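Long-range contact in 2,3-dihydroxybenzoate-AMP ligase (PDB 1MDB), which belongs to the ANL superfamily of AMP-binding enzymes and holds AMP together with 2,3-dihydroxybenzoic acid in its pocket: residues V279-S291 with A308-F322. Residues are numbered along the deposited sequence; the frame is centred on the assembly and turned at random.
With AMP (adenosine monophosphate), chain D.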
ATOM      1  N   VAL A 279      -1.704  -6.675   5.993  1.00 23.16           N
ATOM      2  CA  VAL A 279      -2.564  -5.580   6.418  1.00 23.60           C
ATOM      3  C   VAL A 279      -3.324  -6.256   7.564  1.00 23.89           C
ATOM      4  O   VAL A 279      -3.375  -7.487   7.620  1.00 23.43           O
ATOM      5  CB  VAL A 279      -3.545  -5.116   5.293  1.00 25.93           C
ATOM      6  CG1 VAL A 279      -2.774  -4.398   4.187  1.00 22.65           C
ATOM      7  CG2 VAL A 279      -4.295  -6.304   4.716  1.00 21.62           C
ATOM      8  N   PRO A 280      -3.913  -5.475   8.494  1.00 23.27           N
ATOM      9  CA  PRO A 280      -4.650  -6.029   9.634  1.00 22.47           C
ATOM     10  C   PRO A 280      -5.620  -7.198   9.411  1.00 22.78           C
ATOM     11  O   PRO A 280      -5.512  -8.225  10.080  1.00 24.23           O
ATOM     12  CB  PRO A 280      -5.334  -4.793  10.238  1.00 22.89           C
ATOM     13  CG  PRO A 280      -4.334  -3.719   9.978  1.00 22.77           C
ATOM     14  CD  PRO A 280      -3.924  -4.000   8.535  1.00 22.75           C
ATOM     15  N   PRO A 281      -6.589  -7.063   8.488  1.00 24.70           N
ATOM     16  CA  PRO A 281      -7.522  -8.178   8.271  1.00 23.90           C
ATOM     17  C   PRO A 281      -6.804  -9.497   7.970  1.00 25.12           C
ATOM     18  O   PRO A 281      -7.182 -10.550   8.472  1.00 24.44           O
ATOM     19  CB  PRO A 281      -8.346  -7.713   7.072  1.00 25.50           C
ATOM     20  CG  PRO A 281      -8.292  -6.243   7.156  1.00 26.80           C
ATOM     21  CD  PRO A 281      -6.879  -5.954   7.563  1.00 25.53           C
ATOM     22  N   LEU A 282      -5.770  -9.422   7.136  1.00 24.35           N
ATOM     23  CA  LEU A 282      -5.011 -10.603   6.734  1.00 24.84           C
ATOM     24  C   LEU A 282      -4.199 -11.131   7.919  1.00 25.95           C
ATOM     25  O   LEU A 282      -4.103 -12.339   8.119  1.00 26.33           O
ATOM     26  CB  LEU A 282      -4.091 -10.251   5.553  1.00 23.00           C
ATOM     27  CG  LEU A 282      -3.399 -11.391   4.795  1.00 21.95           C
ATOM     28  CD1 LEU A 282      -4.439 -12.348   4.223  1.00 22.46           C
ATOM     29  CD2 LEU A 282      -2.548 -10.800   3.676  1.00 21.64           C
ATOM     30  N   ALA A 283      -3.630 -10.218   8.706  1.00 26.34           N
ATOM     31  CA  ALA A 283      -2.855 -10.600   9.891  1.00 26.94           C
ATOM     32  C   ALA A 283      -3.696 -11.514  10.782  1.00 27.39           C
ATOM     33  O   ALA A 283      -3.195 -12.492  11.333  1.00 28.14           O
ATOM     34  CB  ALA A 283      -2.439  -9.369  10.661  1.00 26.76           C
ATOM     35  N   MET A 284      -4.977 -11.203  10.921  1.00 26.92           N
ATOM     36  CA  MET A 284      -5.860 -12.032  11.733  1.00 28.76           C
ATOM     37  C   MET A 284      -5.980 -13.435  11.116  1.00 29.48           C
ATOM     38  O   MET A 284      -5.910 -14.446  11.819  1.00 29.57           O
ATOM     39  CB  MET A 284      -7.247 -11.395  11.829  1.00 27.98           C
ATOM     40  CG  MET A 284      -7.229  -9.944  12.292  1.00 34.26           C
ATOM     41  SD  MET A 284      -6.346  -9.716  13.859  1.00 36.94           S
ATOM     42  CE  MET A 284      -6.622  -7.947  14.174  1.00 35.98           C
ATOM     43  N   VAL A 285      -6.172 -13.500   9.804  1.00 30.06           N
ATOM     44  CA  VAL A 285      -6.291 -14.795   9.137  1.00 29.48           C
ATOM     45  C   VAL A 285      -4.997 -15.596   9.290  1.00 29.26           C
ATOM     46  O   VAL A 285      -5.031 -16.805   9.511  1.00 28.67           O
ATOM     47  CB  VAL A 285      -6.608 -14.636   7.627  1.00 29.65           C
ATOM     48  CG1 VAL A 285      -6.644 -16.005   6.946  1.00 28.38           C
ATOM     49  CG2 VAL A 285      -7.955 -13.943   7.447  1.00 27.24           C
ATOM     50  N   TRP A 286      -3.861 -14.920   9.180  1.00 29.07           N
ATOM     51  CA  TRP A 286      -2.572 -15.594   9.301  1.00 29.96           C
ATOM     52  C   TRP A 286      -2.350 -16.146  10.701  1.00 31.83           C
ATOM     53  O   TRP A 286      -1.822 -17.253  10.858  1.00 30.14           O
ATOM     54  CB  TRP A 286      -1.435 -14.639   8.928  1.00 29.82           C
ATOM     55  CG  TRP A 286      -1.175 -14.574   7.443  1.00 31.49           C
ATOM     56  CD1 TRP A 286      -2.112 -14.511   6.445  1.00 30.97           C
ATOM     57  CD2 TRP A 286       0.103 -14.568   6.793  1.00 29.50           C
ATOM     58  NE1 TRP A 286      -1.492 -14.468   5.218  1.00 30.87           N
ATOM     59  CE2 TRP A 286      -0.135 -14.502   5.403  1.00 30.04           C
ATOM     60  CE3 TRP A 286       1.426 -14.608   7.252  1.00 29.69           C
ATOM     61  CZ2 TRP A 286       0.905 -14.478   4.465  1.00 29.79           C
ATOM     62  CZ3 TRP A 286       2.461 -14.584   6.320  1.00 29.37           C
ATOM     63  CH2 TRP A 286       2.192 -14.519   4.942  1.00 30.67           C
ATOM     64  N   MET A 287      -2.754 -15.379  11.716  1.00 32.94           N
ATOM     65  CA  MET A 287      -2.599 -15.820  13.091  1.00 36.37           C
ATOM     66  C   MET A 287      -3.469 -17.042  13.364  1.00 35.99           C
ATOM     67  O   MET A 287      -3.016 -17.980  14.011  1.00 36.78           O
ATOM     68  CB  MET A 287      -2.919 -14.683  14.070  1.00 38.84           C
ATOM     69  CG  MET A 287      -1.949 -13.509  13.948  1.00 42.15           C
ATOM     70  SD  MET A 287      -1.941 -12.402  15.381  1.00 46.19           S
ATOM     71  CE  MET A 287      -0.539 -13.023  16.246  1.00 48.18           C
ATOM     72  N   ASP A 288      -4.703 -17.053  12.863  1.00 36.91           N
ATOM     73  CA  ASP A 288      -5.559 -18.226  13.068  1.00 38.96           C
ATOM     74  C   ASP A 288      -4.905 -19.421  12.393  1.00 39.62           C
ATOM     75  O   ASP A 288      -4.751 -20.489  12.987  1.00 39.57           O
ATOM     76  CB  ASP A 288      -6.949 -18.048  12.442  1.00 40.72           C
ATOM     77  CG  ASP A 288      -7.833 -17.107  13.227  1.00 44.62           C
ATOM     78  OD1 ASP A 288      -9.025 -16.994  12.871  1.00 44.55           O
ATOM     79  OD2 ASP A 288      -7.346 -16.477  14.190  1.00 46.17           O
ATOM     80  N   ALA A 289      -4.522 -19.227  11.138  1.00 40.16           N
ATOM     81  CA  ALA A 289      -3.907 -20.285  10.356  1.00 40.60           C
ATOM     82  C   ALA A 289      -2.628 -20.812  10.997  1.00 41.23           C
ATOM     83  O   ALA A 289      -2.424 -22.020  11.067  1.00 40.95           O
ATOM     84  CB  ALA A 289      -3.622 -19.784   8.947  1.00 39.19           C
ATOM     85  N   ALA A 290      -1.778 -19.912  11.481  1.00 41.74           N
ATOM     86  CA  ALA A 290      -0.517 -20.326  12.086  1.00 44.50           C
ATOM     87  C   ALA A 290      -0.700 -21.261  13.278  1.00 47.92           C
ATOM     88  O   ALA A 290       0.242 -21.936  13.700  1.00 47.62           O
ATOM     89  CB  ALA A 290       0.289 -19.101  12.499  1.00 41.73           C
ATOM     90  N   SER A 291      -1.914 -21.304  13.818  1.00 50.89           N
ATOM     91  CA  SER A 291      -2.199 -22.154  14.964  1.00 53.24           C
ATOM     92  C   SER A 291      -2.818 -23.485  14.549  1.00 55.31           C
ATOM     93  O   SER A 291      -2.870 -24.422  15.338  1.00 57.01           O
ATOM     94  CB  SER A 291      -3.128 -21.420  15.936  1.00 53.22           C
ATOM     95  OG  SER A 291      -2.572 -20.170  16.330  1.00 53.55           O
ATOM     96  N   ALA A 308      -3.350  -0.106   7.781  1.00 25.86           N
ATOM     97  CA  ALA A 308      -4.401   0.235   8.730  1.00 29.91           C
ATOM     98  C   ALA A 308      -3.820  -0.093  10.095  1.00 28.80           C
ATOM     99  O   ALA A 308      -2.861  -0.851  10.197  1.00 28.57           O
ATOM    100  CB  ALA A 308      -5.666  -0.613   8.474  1.00 29.97           C
ATOM    101  N   LYS A 309      -4.399   0.450  11.153  1.00 30.70           N
ATOM    102  CA  LYS A 309      -3.873   0.178  12.482  1.00 30.22           C
ATOM    103  C   LYS A 309      -4.014  -1.277  12.934  1.00 29.98           C
ATOM    104  O   LYS A 309      -5.099  -1.854  12.914  1.00 29.25           O
ATOM    105  CB  LYS A 309      -4.548   1.097  13.500  1.00 33.01           C
ATOM    106  CG  LYS A 309      -3.941   1.042  14.885  1.00 33.80           C
ATOM    107  CD  LYS A 309      -4.622   2.038  15.802  1.00 35.55           C
ATOM    108  CE  LYS A 309      -4.030   1.986  17.200  1.00 36.00           C
ATOM    109  NZ  LYS A 309      -4.760   2.892  18.120  1.00 37.34           N
ATOM    110  N   PHE A 310      -2.900  -1.879  13.330  1.00 30.16           N
ATOM    111  CA  PHE A 310      -2.936  -3.245  13.826  1.00 29.68           C
ATOM    112  C   PHE A 310      -3.120  -3.066  15.331  1.00 31.47           C
ATOM    113  O   PHE A 310      -2.193  -2.676  16.043  1.00 32.08           O
ATOM    114  CB  PHE A 310      -1.624  -3.967  13.506  1.00 28.22           C
ATOM    115  CG  PHE A 310      -1.659  -5.443  13.765  1.00 26.14           C
ATOM    116  CD1 PHE A 310      -2.810  -6.184  13.511  1.00 26.96           C
ATOM    117  CD2 PHE A 310      -0.530  -6.104  14.233  1.00 27.12           C
ATOM    118  CE1 PHE A 310      -2.837  -7.555  13.720  1.00 23.66           C
ATOM    119  CE2 PHE A 310      -0.545  -7.471  14.442  1.00 25.96           C
ATOM    120  CZ  PHE A 310      -1.703  -8.200  14.187  1.00 27.26           C
ATOM    121  N   SER A 311      -4.336  -3.327  15.796  1.00 30.67           N
ATOM    122  CA  SER A 311      -4.695  -3.168  17.201  1.00 31.54           C
ATOM    123  C   SER A 311      -3.782  -3.898  18.184  1.00 32.73           C
ATOM    124  O   SER A 311      -3.317  -5.012  17.924  1.00 30.41           O
ATOM    125  CB  SER A 311      -6.146  -3.603  17.411  1.00 32.33           C
ATOM    126  OG  SER A 311      -7.036  -2.694  16.772  1.00 32.27           O
ATOM    127  N   ALA A 312      -3.557  -3.253  19.324  1.00 32.24           N
ATOM    128  CA  ALA A 312      -2.692  -3.765  20.378  1.00 32.22           C
ATOM    129  C   ALA A 312      -2.981  -5.199  20.798  1.00 32.25           C
ATOM    130  O   ALA A 312      -2.056  -5.997  20.932  1.00 33.25           O
ATOM    131  CB  ALA A 312      -2.770  -2.835  21.601  1.00 31.04           C
ATOM    132  N   GLU A 313      -4.257  -5.518  21.005  1.00 32.40           N
ATOM    133  CA  GLU A 313      -4.685  -6.849  21.426  1.00 33.93           C
ATOM    134  C   GLU A 313      -4.229  -7.938  20.450  1.00 35.49           C
ATOM    135  O   GLU A 313      -4.049  -9.101  20.832  1.00 35.75           O
ATOM    136  CB  GLU A 313      -6.215  -6.872  21.571  1.00 34.03           C
ATOM    137  CG  GLU A 313      -6.839  -8.210  22.002  1.00 37.31           C
ATOM    138  CD  GLU A 313      -6.431  -8.656  23.408  1.00 39.07           C
ATOM    139  OE1 GLU A 313      -6.380  -7.808  24.326  1.00 40.29           O
ATOM    140  OE2 GLU A 313      -6.176  -9.863  23.599  1.00 39.05           O
ATOM    141  N   ALA A 314      -4.047  -7.564  19.188  1.00 34.28           N
ATOM    142  CA  ALA A 314      -3.610  -8.529  18.190  1.00 34.27           C
ATOM    143  C   ALA A 314      -2.104  -8.464  18.045  1.00 32.77           C
ATOM    144  O   ALA A 314      -1.433  -9.488  18.059  1.00 35.21           O
ATOM    145  CB  ALA A 314      -4.273  -8.251  16.850  1.00 31.19           C
ATOM    146  N   ALA A 315      -1.581  -7.251  17.919  1.00 32.82           N
ATOM    147  CA  ALA A 315      -0.153  -7.046  17.750  1.00 33.48           C
ATOM    148  C   ALA A 315       0.692  -7.815  18.775  1.00 35.23           C
ATOM    149  O   ALA A 315       1.649  -8.499  18.411  1.00 34.12           O
ATOM    150  CB  ALA A 315       0.156  -5.559  17.816  1.00 32.55           C
ATOM    151  N   ARG A 316       0.325  -7.704  20.049  1.00 35.81           N
ATOM    152  CA  ARG A 316       1.034  -8.366  21.145  1.00 37.16           C
ATOM    153  C   ARG A 316       1.209  -9.871  20.946  1.00 36.25           C
ATOM    154  O   ARG A 316       2.082 -10.481  21.555  1.00 33.54           O
ATOM    155  CB  ARG A 316       0.284  -8.144  22.467  1.00 38.00           C
ATOM    156  CG  ARG A 316      -1.099  -8.753  22.442  1.00 42.15           C
ATOM    157  CD  ARG A 316      -1.648  -9.082  23.816  1.00 46.91           C
ATOM    158  NE  ARG A 316      -2.689 -10.102  23.694  1.00 49.95           N
ATOM    159  CZ  ARG A 316      -3.240 -10.752  24.714  1.00 52.21           C
ATOM    160  NH1 ARG A 316      -2.862 -10.496  25.961  1.00 53.01           N
ATOM    161  NH2 ARG A 316      -4.156 -11.682  24.483  1.00 54.32           N
ATOM    162  N   ARG A 317       0.375 -10.470  20.106  1.00 37.37           N
ATOM    163  CA  ARG A 317       0.440 -11.913  19.875  1.00 39.50           C
ATOM    164  C   ARG A 317       1.479 -12.367  18.849  1.00 39.58           C
ATOM    165  O   ARG A 317       1.876 -13.534  18.834  1.00 39.74           O
ATOM    166  CB  ARG A 317      -0.932 -12.424  19.439  1.00 40.22           C
ATOM    167  CG  ARG A 317      -2.041 -12.228  20.450  1.00 42.69           C
ATOM    168  CD  ARG A 317      -3.367 -12.602  19.820  1.00 46.12           C
ATOM    169  NE  ARG A 317      -3.356 -13.983  19.347  1.00 49.28           N
ATOM    170  CZ  ARG A 317      -4.188 -14.467  18.431  1.00 51.87           C
ATOM    171  NH1 ARG A 317      -5.105 -13.683  17.877  1.00 51.73           N
ATOM    172  NH2 ARG A 317      -4.103 -15.740  18.069  1.00 52.22           N
ATOM    173  N   VAL A 318       1.913 -11.452  17.991  1.00 39.67           N
ATOM    174  CA  VAL A 318       2.881 -11.781  16.946  1.00 38.96           C
ATOM    175  C   VAL A 318       4.092 -12.575  17.435  1.00 38.88           C
ATOM    176  O   VAL A 318       4.432 -13.612  16.860  1.00 38.46           O
ATOM    177  CB  VAL A 318       3.369 -10.502  16.232  1.00 38.02           C
ATOM    178  CG1 VAL A 318       4.457 -10.845  15.213  1.00 36.55           C
ATOM    179  CG2 VAL A 318       2.195  -9.828  15.533  1.00 36.53           C
ATOM    180  N   LYS A 319       4.733 -12.090  18.491  1.00 39.75           N
ATOM    181  CA  LYS A 319       5.917 -12.738  19.047  1.00 41.23           C
ATOM    182  C   LYS A 319       5.732 -14.215  19.376  1.00 41.05           C
ATOM    183  O   LYS A 319       6.619 -15.022  19.119  1.00 40.91           O
ATOM    184  CB  LYS A 319       6.371 -12.005  20.305  1.00 43.83           C
ATOM    185  CG  LYS A 319       7.589 -12.619  20.970  1.00 46.59           C
ATOM    186  CD  LYS A 319       7.972 -11.842  22.224  1.00 51.64           C
ATOM    187  CE  LYS A 319       8.329 -10.399  21.894  1.00 53.25           C
ATOM    188  NZ  LYS A 319       8.622  -9.598  23.116  1.00 56.10           N
ATOM    189  N   ALA A 320       4.578 -14.561  19.940  1.00 40.59           N
ATOM    190  CA  ALA A 320       4.286 -15.938  20.319  1.00 39.80           C
ATOM    191  C   ALA A 320       3.757 -16.823  19.191  1.00 38.80           C
ATOM    192  O   ALA A 320       4.076 -18.012  19.141  1.00 38.58           O
ATOM    193  CB  ALA A 320       3.297 -15.951  21.481  1.00 40.81           C
ATOM    194  N   VAL A 321       2.944 -16.260  18.300  1.00 37.18           N
ATOM    195  CA  VAL A 321       2.380 -17.047  17.203  1.00 35.79           C
ATOM    196  C   VAL A 321       3.361 -17.283  16.058  1.00 36.62           C
ATOM    197  O   VAL A 321       3.368 -18.359  15.462  1.00 37.84           O
ATOM    198  CB  VAL A 321       1.098 -16.391  16.624  1.00 33.77           C
ATOM    199  CG1 VAL A 321       0.661 -17.125  15.353  1.00 34.31           C
ATOM    200  CG2 VAL A 321      -0.024 -16.444  17.651  1.00 31.76           C
ATOM    201  N   PHE A 322       4.183 -16.283  15.749  1.00 36.41           N
ATOM    202  CA  PHE A 322       5.150 -16.417  14.668  1.00 37.76           C
ATOM    203  C   PHE A 322       6.596 -16.471  15.146  1.00 38.98           C
ATOM    204  O   PHE A 322       7.491 -16.809  14.374  1.00 40.79           O
ATOM    205  CB  PHE A 322       5.002 -15.269  13.669  1.00 37.38           C
ATOM    206  CG  PHE A 322       3.674 -15.242  12.971  1.00 37.19           C
ATOM    207  CD1 PHE A 322       2.636 -14.460  13.458  1.00 36.32           C
ATOM    208  CD2 PHE A 322       3.466 -15.992  11.818  1.00 36.02           C
ATOM    209  CE1 PHE A 322       1.411 -14.423  12.806  1.00 35.30           C
ATOM    210  CE2 PHE A 322       2.244 -15.960  11.161  1.00 36.10           C
ATOM    211  CZ  PHE A 322       1.214 -15.171  11.656  1.00 35.57           C
TER
HETATM  212  P   AMP D 600      -2.183   4.174   1.102  1.00 37.86           P
HETATM  213  O1P AMP D 600      -1.631   5.195   0.143  1.00 35.62           O
HETATM  214  O2P AMP D 600      -3.193   3.249   0.508  1.00 36.44           O
HETATM  215  O3P AMP D 600      -1.091   3.426   1.824  1.00 36.15           O
HETATM  216  O5' AMP D 600      -3.083   4.962   2.243  1.00 33.19           O
HETATM  217  C5' AMP D 600      -2.479   5.720   3.330  1.00 33.03           C
HETATM  218  C4' AMP D 600      -3.502   5.904   4.458  1.00 35.40           C
HETATM  219  O4' AMP D 600      -3.759   4.600   4.944  1.00 35.95           O
HETATM  220  C3' AMP D 600      -3.010   6.646   5.666  1.00 35.82           C
HETATM  221  O3' AMP D 600      -3.125   8.058   5.511  1.00 36.21           O
HETATM  222  C2' AMP D 600      -3.873   6.068   6.781  1.00 36.88           C
HETATM  223  O2' AMP D 600      -5.135   6.762   6.888  1.00 37.21           O
HETATM  224  C1' AMP D 600      -4.006   4.632   6.342  1.00 36.67           C
HETATM  225  N9  AMP D 600      -2.862   3.751   7.218  1.00 37.14           N
HETATM  226  C8  AMP D 600      -1.812   3.109   6.655  1.00 37.97           C
HETATM  227  N7  AMP D 600      -1.088   2.461   7.563  1.00 36.15           N
HETATM  228  C5  AMP D 600      -1.706   2.713   8.702  1.00 35.27           C
HETATM  229  C6  AMP D 600      -1.330   2.235   9.953  1.00 35.95           C
HETATM  230  N6  AMP D 600      -0.277   1.439  10.137  1.00 35.39           N
HETATM  231  N1  AMP D 600      -2.121   2.623  11.008  1.00 37.38           N
HETATM  232  C2  AMP D 600      -3.211   3.429  10.861  1.00 37.39           C
HETATM  233  N3  AMP D 600      -3.572   3.882   9.653  1.00 36.31           N
HETATM  234  C4  AMP D 600      -2.826   3.531   8.546  1.00 36.69           C
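P280 is the first residue of helix 280-292, just after the N-cap V279, and its CA comes 5.3 Å from the CA of F310; from there 308-322 follows the same helix as a loop and two short helical pieces, with M287 opposite V321 further along. No hydrogen bond crosses between the segments; side chains pack on one another and on backbone. The P280 ring rests on the backbone of the loop, CG 3.2 Å from A308 O. F310 turns its ring toward the helix because CG stands anti to the backbone N (chi1 -170°), which brings CE1 to 3.6 Å from A283 CB. M284 bends at chi2 and lays its sulfur at the edge of this ring, a Met-aromatic contact, while its CE reaches A314 CB. Strand 275-278, helix 280-292 and the adjacent parallel strand 302-306 form a beta-alpha-beta crossover in the AMP-binding domain; 308-322 follows its second strand, whose V305 touches both A283 and F310. At the start of 308-322 the backbone N of K309 lies 3.2 Å from N1 of AMP, whereas its extended side chain ends in a salt bridge with E443. M287 occupies the middle: its CE packs on R317 CB and on V321 CG2 (3.7 Å), its SD lies over one face of the R317 guanidinium, toward the rim, and CG meets the edge of the F322 ring. Further along the helix, A290 CB presses tightly on V321 CG1 at 3.5 Å, while F322 CZ reaches back to W286 CB.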